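Local coordinates for protein mannan endo-1,4-beta-mannosidase (Bacillus subtilis, PDB 3CBW) that hydrolyses internal beta-1,4-mannosidic linkages in mannan, galactomannan and glucomannan, and so takes part in glucomannan degradation, at residues L186-Y189 against N190-D193; R230-K233 against T234-Y237. The protein carries 3 engineered substitutions. One frame throughout, in Å; residues are numbered along the deposited sequence. Where two conformers were deposited one is given.

Interaction 1. Residues L186-Y189 against N190-D193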
loop_
_atom_site.group_PDB
_atom_site.type_symbol
_atom_site.label_atom_id
_atom_site.label_comp_id
_atom_site.label_asym_id
_atom_site.label_seq_id
_atom_site.Cartn_x
_atom_site.Cartn_y
_atom_site.Cartn_z
ATOM N N LEU A 186 -7.046 2.370 -15.956
ATOM C CA LEU A 186 -7.764 2.161 -17.206
ATOM C C LEU A 186 -8.973 3.089 -17.281
ATOM O O LEU A 186 -9.404 3.650 -16.278
ATOM C CB LEU A 186 -8.216 0.702 -17.319
ATOM C CG LEU A 186 -7.137 -0.334 -17.606
ATOM C CD1 LEU A 186 -7.761 -1.725 -17.608
ATOM C CD2 LEU A 186 -6.457 -0.046 -18.943
ATOM N N THR A 187 -9.537 3.221 -18.476
ATOM C CA THR A 187 -10.626 4.174 -18.685
ATOM C C THR A 187 -11.998 3.519 -18.830
ATOM O O THR A 187 -13.026 4.169 -18.631
ATOM C CB THR A 187 -10.364 5.092 -19.887
ATOM O OG1 THR A 187 -10.193 4.302 -21.067
ATOM C CG2 THR A 187 -9.116 5.950 -19.635
ATOM N N SER A 188 -12.004 2.246 -19.207
ATOM C CA SER A 188 -13.226 1.470 -19.307
ATOM C C SER A 188 -13.020 0.116 -18.651
ATOM O O SER A 188 -11.926 -0.454 -18.699
ATOM C CB SER A 188 -13.629 1.269 -20.770
ATOM O OG SER A 188 -14.226 2.439 -21.309
ATOM N N TYR A 189 -14.099 -0.382 -18.068
ATOM C CA TYR A 189 -14.153 -1.643 -17.345
ATOM C C TYR A 189 -13.511 -2.785 -18.116
ATOM O O TYR A 189 -14.007 -3.187 -19.173
ATOM C CB TYR A 189 -15.629 -1.941 -17.085
ATOM C CG TYR A 189 -15.937 -3.232 -16.382
ATOM C CD1 TYR A 189 -16.037 -3.276 -14.997
ATOM C CD2 TYR A 189 -16.182 -4.407 -17.102
ATOM C CE1 TYR A 189 -16.343 -4.464 -14.333
ATOM C CE2 TYR A 189 -16.481 -5.610 -16.440
ATOM C CZ TYR A 189 -16.561 -5.620 -15.057
ATOM O OH TYR A 189 -16.858 -6.778 -14.374
ATOM N N ASN A 190 -12.409 -3.314 -17.576
ATOM C CA ASN A 190 -11.710 -4.479 -18.160
ATOM C C ASN A 190 -11.350 -4.324 -19.637
ATOM O O ASN A 190 -11.256 -5.303 -20.369
ATOM C CB ASN A 190 -12.496 -5.778 -17.926
ATOM C CG ASN A 190 -12.368 -6.280 -16.503
ATOM O OD1 ASN A 190 -11.392 -5.972 -15.807
ATOM N ND2 ASN A 190 -13.327 -7.091 -16.072
ATOM N N GLN A 191 -11.128 -3.091 -20.061
ATOM C CA GLN A 191 -10.809 -2.803 -21.447
ATOM C C GLN A 191 -9.308 -2.625 -21.578
ATOM O O GLN A 191 -8.742 -1.646 -21.081
ATOM C CB GLN A 191 -11.560 -1.550 -21.901
ATOM C CG GLN A 191 -11.296 -1.130 -23.347
ATOM C CD GLN A 191 -11.642 0.327 -23.603
ATOM O OE1 GLN A 191 -10.900 1.235 -23.221
ATOM N NE2 GLN A 191 -12.771 0.557 -24.263
ATOM N N LYS A 192 -8.661 -3.576 -22.237
ATOM C CA LYS A 192 -7.226 -3.486 -22.453
ATOM C C LYS A 192 -6.953 -2.309 -23.380
ATOM O O LYS A 192 -7.639 -2.125 -24.383
ATOM C CB LYS A 192 -6.665 -4.785 -23.035
ATOM C CG LYS A 192 -5.154 -4.915 -22.874
ATOM C CD LYS A 192 -4.643 -6.247 -23.386
ATOM C CE LYS A 192 -3.163 -6.393 -23.072
ATOM N NZ LYS A 192 -2.639 -7.735 -23.442
ATOM N N ASP A 193 -5.993 -1.480 -22.995
ATOM C CA ASP A 193 -5.560 -0.330 -23.772
ATOM C C ASP A 193 -4.048 -0.398 -23.650
ATOM O O ASP A 193 -3.484 -0.104 -22.594
ATOM C CB ASP A 193 -6.162 0.944 -23.149
ATOM C CG ASP A 193 -5.705 2.246 -23.826
ATOM O OD1 ASP A 193 -4.670 2.266 -24.509
ATOM O OD2 ASP A 193 -6.382 3.277 -23.617
HETATM O O HOH W 1 -12.255 3.555 -22.608
HETATM O O HOH W 2 -7.608 2.942 -20.971
HETATM O O HOH W 3 -9.520 0.985 -20.754
#
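Ser-188 and Gln-191 are the two ends of a type II beta turn, closed by a hydrogen bond from Gln-191 N to Ser-188 O (3.1 Å, N-H...O angle 154°). The donor stands well out of the carbonyl plane. Beside this bond the side chains pack as well: Ser-188 CB rests 3.6 Å from Gln-191 CD, against the amide group. Gln-191 has CG anti to its backbone N and runs on extended, which carries the amide back to Ser-188 and turns OE1 to the waters. One water joins Thr-187 OG1 and Ser-188 OG and donates to Gln-191 OE1 at 2.8 Å. Another accepts from Ser-188 N and lies within donating distance of Gln-191 O and OE1; a further water donates to Asp-193 OD2 and bonds Thr-187 OG1.

At the corners of the turn Tyr-189 and Asn-190 run alongside each other in the same direction, with ring and amide planes 49° apart. Asn-190 ND2 comes 3.5 Å from Tyr-189 CE2, while CG sits above one face of the ring, offset toward its rim. On the buried side, Leu-186 sets CD2 3.5 Å from Gln-191 O.

Further out, Arg-230 is another neighbour of the Tyr-189 ring, Asn-190 OD1 accepts from the backbone N of Asp-231, and Asp-193, the N-cap of helix 194-214, accepts through OD1 from Arg-196 N. With an alanine in place of Asn-190, Asp-231 N would probably lose its acceptor, and a gap would be likely to open beside the Tyr-189 ring. Asn-190 has positive phi (53°), as the third position of a type II turn requires, and asparagine tolerates that well. The chemistry thus divides the work: one direct backbone bond closes the turn, while water carries the polar links from Thr-187 and Ser-188 to Gln-191 and Asp-193.

Interaction 2. Residues R230-K233 against T234-Y237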
loop_
_atom_site.group_PDB
_atom_site.type_symbol
_atom_site.label_atom_id
_atom_site.label_comp_id
_atom_site.label_asym_id
_atom_site.label_seq_id
_atom_site.Cartn_x
_atom_site.Cartn_y
_atom_site.Cartn_z
ATOM N N ARG A 230 -10.531 -6.880 -11.188
ATOM C CA ARG A 230 -10.383 -6.486 -12.586
ATOM C C ARG A 230 -9.272 -7.296 -13.233
ATOM O O ARG A 230 -8.407 -7.840 -12.544
ATOM C CB ARG A 230 -10.082 -4.987 -12.691
ATOM C CG ARG A 230 -11.208 -4.075 -12.203
ATOM C CD ARG A 230 -12.425 -4.155 -13.113
ATOM N NE ARG A 230 -13.458 -3.180 -12.761
ATOM C CZ ARG A 230 -14.419 -3.383 -11.864
ATOM N NH1 ARG A 230 -14.504 -4.532 -11.194
ATOM N NH2 ARG A 230 -15.314 -2.430 -11.644
ATOM N N ASP A 231 -9.303 -7.373 -14.560
ATOM C CA ASP A 231 -8.302 -8.112 -15.317
ATOM C C ASP A 231 -6.954 -7.394 -15.323
ATOM O O ASP A 231 -6.812 -6.302 -14.762
ATOM C CB ASP A 231 -8.782 -8.299 -16.768
ATOM C CG ASP A 231 -10.072 -9.098 -16.875
ATOM O OD1 ASP A 231 -10.383 -9.895 -15.966
ATOM O OD2 ASP A 231 -10.763 -8.929 -17.906
ATOM N N PHE A 232 -5.964 -8.027 -15.949
ATOM C CA PHE A 232 -4.682 -7.407 -16.276
ATOM C C PHE A 232 -3.810 -7.152 -15.063
ATOM O O PHE A 232 -3.117 -6.140 -15.000
ATOM C CB PHE A 232 -4.864 -6.103 -17.079
ATOM C CG PHE A 232 -5.933 -6.181 -18.134
ATOM C CD1 PHE A 232 -5.885 -7.146 -19.133
ATOM C CD2 PHE A 232 -7.001 -5.295 -18.108
ATOM C CE1 PHE A 232 -6.896 -7.224 -20.096
ATOM C CE2 PHE A 232 -8.005 -5.360 -19.059
ATOM C CZ PHE A 232 -7.959 -6.326 -20.050
ATOM N N LYS A 233 -3.816 -8.076 -14.112
ATOM C CA LYS A 233 -3.082 -7.855 -12.870
ATOM C C LYS A 233 -1.594 -7.695 -13.078
ATOM O O LYS A 233 -0.962 -6.963 -12.330
ATOM C CB LYS A 233 -3.289 -8.998 -11.884
ATOM C CG LYS A 233 -4.461 -8.864 -10.962
ATOM C CD LYS A 233 -5.579 -9.705 -11.454
ATOM C CE LYS A 233 -6.754 -9.719 -10.506
ATOM N NZ LYS A 233 -7.923 -10.245 -11.227
ATOM N N THR A 234 -1.023 -8.392 -14.058
ATOM C CA THR A 234 0.418 -8.313 -14.298
ATOM C C THR A 234 0.823 -7.430 -15.461
ATOM O O THR A 234 1.997 -7.104 -15.577
ATOM C CB THR A 234 1.057 -9.700 -14.498
ATOM O OG1 THR A 234 0.542 -10.303 -15.688
ATOM C CG2 THR A 234 0.802 -10.595 -13.294
ATOM N N ASP A 235 -0.122 -7.029 -16.315
ATOM C CA ASP A 235 0.231 -6.252 -17.498
ATOM C C ASP A 235 0.819 -4.896 -17.129
ATOM O O ASP A 235 1.651 -4.367 -17.853
ATOM C CB ASP A 235 -0.974 -6.083 -18.434
ATOM C CG ASP A 235 -1.375 -7.380 -19.128
ATOM O OD1 ASP A 235 -0.585 -8.345 -19.142
ATOM O OD2 ASP A 235 -2.496 -7.425 -19.671
ATOM N N PHE A 236 0.406 -4.355 -15.989
ATOM C CA PHE A 236 0.860 -3.047 -15.547
ATOM C C PHE A 236 2.171 -3.071 -14.765
ATOM O O PHE A 236 2.655 -2.032 -14.353
ATOM C CB PHE A 236 -0.227 -2.406 -14.694
ATOM C CG PHE A 236 -1.444 -1.985 -15.466
ATOM C CD1 PHE A 236 -1.490 -0.736 -16.066
ATOM C CD2 PHE A 236 -2.548 -2.819 -15.553
ATOM C CE1 PHE A 236 -2.610 -0.331 -16.765
ATOM C CE2 PHE A 236 -3.659 -2.421 -16.247
ATOM C CZ PHE A 236 -3.691 -1.175 -16.853
ATOM N N TYR A 237 2.741 -4.249 -14.573
ATOM C CA TYR A 237 3.931 -4.375 -13.731
ATOM C C TYR A 237 5.087 -3.622 -14.368
ATOM O O TYR A 237 5.454 -3.908 -15.496
ATOM C CB TYR A 237 4.283 -5.841 -13.625
ATOM C CG TYR A 237 5.436 -6.197 -12.734
ATOM C CD1 TYR A 237 5.414 -5.917 -11.368
ATOM C CD2 TYR A 237 6.527 -6.893 -13.248
ATOM C CE1 TYR A 237 6.464 -6.297 -10.541
ATOM C CE2 TYR A 237 7.573 -7.281 -12.436
ATOM C CZ TYR A 237 7.530 -6.984 -11.087
ATOM O OH TYR A 237 8.560 -7.394 -10.288
#
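Phe-232 meets Phe-236 through both its side chain and its carbonyl. Phe-232 CB lies 4.0 Å from Phe-236 CE2, the apolar touch between the two side chains. The carbonyl of Phe-232 points at the rim of the same ring: its O is in the ring plane, 3.4 Å from Phe-236 CD2, where the polarised C-H edge suits an oxygen. In one of two conformers of Asp-235, and so only tentatively, OD2 approaches Phe-232 CD1 obliquely, also at 3.4 Å, with carboxylate and ring planes 24° apart. One face of the Phe-232 ring lies against Asp-231 CB, 3.6 Å above its centre.

Two hydrogen bonds run along the backbone. Asp-235 N reaches Phe-232 O in a weak bond of 3.4 Å, bent to 136°, and in the next step Tyr-237 N bonds to Thr-234 O across a type I turn.

Lys-233 bends at chi2 (101°), which folds its chain back so that NZ donates to Arg-230 O at 2.8 Å; Asn-259 OD1 and Ala-228 O also accept from NZ, so three oxygens grip the ammonium of this buried residue. Arg-230 NE makes a salt bridge with Glu-180.

Phe-236 in turn packs edge-to-face with Tyr-200 of helix 194-214. A type I turn and a weak bond before it, pinned by a buried lysine and by aromatic rings, shape the connection that leaves strand 220-224 of the TIM barrel and leads to strand 245-252, on the rim that carries the active site in family 26 glycosidases.

Along the chain the two contacts come in series, neither nested nor crossed. Interaction 1 closes a tight turn in the loop between strand 169-172 and helix 194-214, and hands the chain straight to the N-terminus of that helix. After the helix and strand 220-224, interaction 2 shapes the next loop, ahead of strand 245-252. Their centres are 11 Å apart, and the loops touch: beyond the Asn-190 bond to the backbone of the second loop, Asn-190 O rests against the Phe-232 ring. Together they join two successive loops at the barrel's catalytic end, near Trp-181, which is probably substrate-binding.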